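Local coordinates for ammonium transporter (PDB 6EU6), which probably senses ammonium at the membrane, as the transporter-like part of an ammonium sensor histidine kinase, and passes the signal on across the bilayer, at residues S29-F34 with I41-R46; A246-V251 with S291-G296. All blocks are in the same frame, centred on the assembly; numbering follows the deposited sequence.

Contact 1. Residues S29-F34 with I41-R46. With SO4 (sulfate ion), chain H.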
# COMPACT_ATOMS: atom_id res chain seq x y z
N SER A 29 2.83 9.89 6.70
CA SER A 29 4.12 9.32 7.18
C SER A 29 5.24 10.29 7.00
O SER A 29 6.11 10.35 7.86
CB SER A 29 4.51 8.05 6.46
OG SER A 29 3.39 7.29 6.42
N TYR A 30 5.33 10.87 5.80
CA TYR A 30 6.40 11.82 5.47
C TYR A 30 6.43 12.97 6.51
O TYR A 30 7.49 13.28 7.11
CB TYR A 30 6.14 12.36 4.07
CG TYR A 30 7.30 13.07 3.48
CD1 TYR A 30 8.29 12.36 2.86
CD2 TYR A 30 7.41 14.49 3.55
CE1 TYR A 30 9.34 12.97 2.23
CE2 TYR A 30 8.49 15.16 2.93
CZ TYR A 30 9.45 14.39 2.29
OH TYR A 30 10.54 14.93 1.72
N GLU A 31 5.27 13.62 6.70
CA GLU A 31 5.23 14.71 7.60
C GLU A 31 5.53 14.29 9.05
O GLU A 31 6.21 15.04 9.75
CB GLU A 31 3.91 15.50 7.54
CG GLU A 31 3.56 15.99 6.14
CD GLU A 31 2.17 16.68 6.02
OE1 GLU A 31 1.62 17.06 7.15
OE2 GLU A 31 1.70 16.86 4.80
N THR A 32 5.00 13.14 9.50
CA THR A 32 5.26 12.65 10.83
C THR A 32 6.78 12.38 10.95
O THR A 32 7.43 12.81 11.89
CB THR A 32 4.47 11.41 11.10
OG1 THR A 32 3.09 11.66 10.97
CG2 THR A 32 4.75 10.86 12.54
N GLY A 33 7.38 11.73 9.95
CA GLY A 33 8.80 11.50 9.96
C GLY A 33 9.66 12.74 10.11
O GLY A 33 10.67 12.76 10.83
N PHE A 34 9.28 13.78 9.37
CA PHE A 34 9.98 15.08 9.40
C PHE A 34 9.71 15.88 10.71
O PHE A 34 10.33 16.84 10.96
CB PHE A 34 9.58 15.95 8.19
CG PHE A 34 10.51 15.87 7.04
CD1 PHE A 34 10.43 14.82 6.13
CD2 PHE A 34 11.45 16.86 6.82
CE1 PHE A 34 11.29 14.74 5.06
CE2 PHE A 34 12.32 16.78 5.74
CZ PHE A 34 12.23 15.72 4.85
N ILE A 41 1.68 13.09 17.03
CA ILE A 41 0.24 12.88 17.15
C ILE A 41 -0.50 13.96 16.43
O ILE A 41 -1.48 13.63 15.69
CB ILE A 41 -0.22 12.75 18.66
CG1 ILE A 41 0.52 11.56 19.33
CG2 ILE A 41 -1.73 12.55 18.75
CD1 ILE A 41 0.32 11.48 20.86
N SER A 42 -0.15 15.25 16.61
CA SER A 42 -0.98 16.29 16.04
C SER A 42 -0.90 16.20 14.52
O SER A 42 -1.84 16.45 13.82
CB SER A 42 -0.58 17.73 16.40
OG SER A 42 0.76 17.95 16.04
N ILE A 43 0.28 15.93 13.99
CA ILE A 43 0.42 15.93 12.57
C ILE A 43 -0.30 14.71 11.94
O ILE A 43 -0.90 14.83 10.87
CB ILE A 43 1.89 16.24 12.16
CG1 ILE A 43 1.95 16.67 10.69
CG2 ILE A 43 2.80 15.10 12.47
CD1 ILE A 43 1.38 18.06 10.39
N ALA A 44 -0.31 13.56 12.60
CA ALA A 44 -1.04 12.41 12.07
C ALA A 44 -2.53 12.75 11.98
O ALA A 44 -3.19 12.52 10.96
CB ALA A 44 -0.82 11.16 12.92
N LEU A 45 -3.04 13.35 13.03
CA LEU A 45 -4.44 13.69 13.10
C LEU A 45 -4.89 14.78 12.12
O LEU A 45 -5.99 14.67 11.58
CB LEU A 45 -4.83 14.10 14.50
CG LEU A 45 -4.65 12.90 15.44
CD1 LEU A 45 -4.98 13.38 16.85
CD2 LEU A 45 -5.49 11.68 15.07
N ARG A 46 -4.06 15.83 11.92
CA ARG A 46 -4.40 16.86 10.94
C ARG A 46 -4.51 16.28 9.54
O ARG A 46 -5.40 16.64 8.76
CB ARG A 46 -3.37 18.02 11.00
CG ARG A 46 -3.55 18.84 12.26
CD ARG A 46 -2.31 19.63 12.57
NE ARG A 46 -2.48 20.31 13.83
CZ ARG A 46 -1.83 21.40 14.22
NH1 ARG A 46 -0.86 21.98 13.48
NH2 ARG A 46 -2.19 21.94 15.38
S SO4 H . -3.77 19.74 17.32
O1 SO4 H . -3.21 18.45 17.60
O2 SO4 H . -2.81 20.78 17.83
O3 SO4 H . -5.07 19.88 18.02
O4 SO4 H . -4.10 19.77 15.87

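Contact 2. Residues A246-V251 with S291-G296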
# COMPACT_ATOMS: atom_id res chain seq x y z
N ALA A 246 11.82 10.61 -10.80
CA ALA A 246 12.13 10.43 -9.38
C ALA A 246 13.56 9.90 -9.20
O ALA A 246 14.36 10.41 -8.37
CB ALA A 246 11.16 9.49 -8.71
N ALA A 247 13.90 8.89 -9.97
CA ALA A 247 15.19 8.24 -9.77
C ALA A 247 16.33 9.22 -10.15
O ALA A 247 17.30 9.36 -9.43
CB ALA A 247 15.27 7.03 -10.63
N SER A 248 16.16 9.94 -11.24
CA SER A 248 17.19 10.91 -11.67
C SER A 248 17.27 12.04 -10.69
O SER A 248 18.36 12.52 -10.44
CB SER A 248 16.96 11.47 -13.10
OG SER A 248 16.59 10.33 -13.88
N ALA A 249 16.12 12.53 -10.20
CA ALA A 249 16.15 13.55 -9.20
C ALA A 249 16.94 13.13 -7.96
O ALA A 249 17.77 13.91 -7.44
CB ALA A 249 14.75 14.09 -8.86
N GLY A 250 16.74 11.88 -7.53
CA GLY A 250 17.47 11.40 -6.40
C GLY A 250 18.99 11.30 -6.66
O GLY A 250 19.79 11.61 -5.77
N VAL A 251 19.37 10.81 -7.83
CA VAL A 251 20.79 10.56 -8.11
C VAL A 251 21.51 11.92 -8.23
O VAL A 251 22.64 12.08 -7.75
CB VAL A 251 21.00 9.63 -9.32
CG1 VAL A 251 22.47 9.59 -9.76
CG2 VAL A 251 20.55 8.17 -8.96
N SER A 291 14.12 12.59 -21.65
CA SER A 291 13.78 13.93 -21.18
C SER A 291 13.28 13.92 -19.71
O SER A 291 13.44 14.92 -18.95
CB SER A 291 12.69 14.52 -22.03
OG SER A 291 13.02 14.54 -23.39
N ALA A 292 12.61 12.83 -19.34
CA ALA A 292 12.13 12.65 -17.91
C ALA A 292 13.35 12.62 -17.01
O ALA A 292 13.34 13.21 -15.95
CB ALA A 292 11.27 11.42 -17.77
N VAL A 293 14.42 11.92 -17.44
CA VAL A 293 15.67 11.92 -16.71
C VAL A 293 16.26 13.36 -16.57
O VAL A 293 16.67 13.81 -15.48
CB VAL A 293 16.64 10.95 -17.36
CG1 VAL A 293 18.06 11.19 -16.83
CG2 VAL A 293 16.24 9.53 -17.14
N ALA A 294 16.27 14.11 -17.67
CA ALA A 294 16.78 15.50 -17.64
C ALA A 294 15.95 16.38 -16.72
O ALA A 294 16.49 17.18 -15.95
CB ALA A 294 16.86 16.05 -19.03
N ILE A 295 14.63 16.26 -16.82
CA ILE A 295 13.71 17.04 -15.93
C ILE A 295 13.98 16.71 -14.44
O ILE A 295 14.06 17.61 -13.62
CB ILE A 295 12.24 16.82 -16.26
CG1 ILE A 295 11.95 17.37 -17.70
CG2 ILE A 295 11.30 17.50 -15.22
CD1 ILE A 295 10.66 16.86 -18.33
N GLY A 296 14.19 15.43 -14.13
CA GLY A 296 14.51 14.99 -12.78
C GLY A 296 15.82 15.59 -12.26
O GLY A 296 15.88 16.08 -11.14

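Contact 1. Residues S29-F34 with I41-R46
I43 meets E31 and T32 across two neighbouring helices that run nearly antiparallel. The touches are van der Waals contacts, mostly of methyl groups against oxygens. The I43 side chain leaves its backbone toward 29-34, and its CG1 is anti to its own backbone N (chi1 -163°). This turns the CG1 branch toward E31, and the two side chains cross at about a right angle. CG1 touches CB of E31 at 3.9 Å. CD1 of I43 lies 3.4 Å from OE1 of E31. The CG2 branch of I43 lies 3.8 Å from OG1 of T32; these side chains slide past each other in opposite directions.

No hydrogen bond joins the segments directly. One polar link runs through N47, whose ND2 binds both E31 OE1 and the carbonyl oxygen of I43. E31 OE1 also bonds T112. T32 OG1 bonds T28 O, one turn back.

R46 turns away from this interface to a sulfate. Its NE bonds sulfate O4 at 2.7 Å (159°), in the guanidinium plane. NH2 makes weaker bonds to O4 and O2, and also bonds S119 O. A methionine in place of R46 would probably leave the sulfate without this charged mate and S119 O without this donor. E31 OE2 is hydrogen-bonded to an ammonium ion; both ions are probably from the crystallisation liquor.

The pair is an antiparallel helical hairpin, 2-34 followed by 40-67, within the ammonium transporter family bundle.

Contact 2. Residues A246-V251 with S291-G296
S248 points its side chain at the 291-296 helix and comes up against V293. Its OG is anti to the carbonyl carbon (chi1 -43°), which brings the hydroxyl oxygen beside the V293 isopropyl group. OG lies 3.4 Å from CG2 of V293 and equally near CG1, so it sits against both methyl branches. Behind it, S248 CB rests 3.4 Å from the carbonyl oxygen of V293. None of these is a hydrogen bond. The hydroxyl instead bonds M244 O, one turn back on its own helix, so this polar atom has a partner although it faces a hydrocarbon group.

The other half of the contact is made by G296 and A249. With no side chain at G296, the backbones come close: the CA atoms of A249 and G296 are 4.2 Å apart. A beta carbon on G296 would point at the other helix and press on S248 CB and A249 N. A249 reaches the G296 carbonyl oxygen with its CA and CB. Its CA makes a CA-H...O contact of 3.2 Å to G296 O, with 131° at the hydrogen. The axes of the two segments approach to 7.3 Å and cross at -39°. Such close packing of small residues, with a CA-H...O contact, is common between membrane helices.

The contact joins helix 234-261 to helix 289-312 in the ammonium transporter family bundle. Helix 266-280 packs against A246, A292 and I295, while F340 of helix 322-340 touches S291, A294 and I295. L52 and L56 of the third subunit pack along A247, S248 and V251.

Overall arrangement
Both contacts are buried helix pairs of one bundle, at similar distances from the centre of the chain, about 17 and 18 Å. All four touching residues are buried in contact 1, three of four in contact 2. They share no helix. Their centres are 27 Å apart, and their nearest atoms stay about 11 Å from each other. Contact 1 pairs helices consecutive in the chain, whereas contact 2 joins helices with another helix between them in sequence. The first is wider and nearly antiparallel, with charged groups that bind ions and bond to other parts of the chain. The second is closer, its residues small and uncharged. Each also adjoins a neighbouring subunit: the second at contact 1, the third at contact 2.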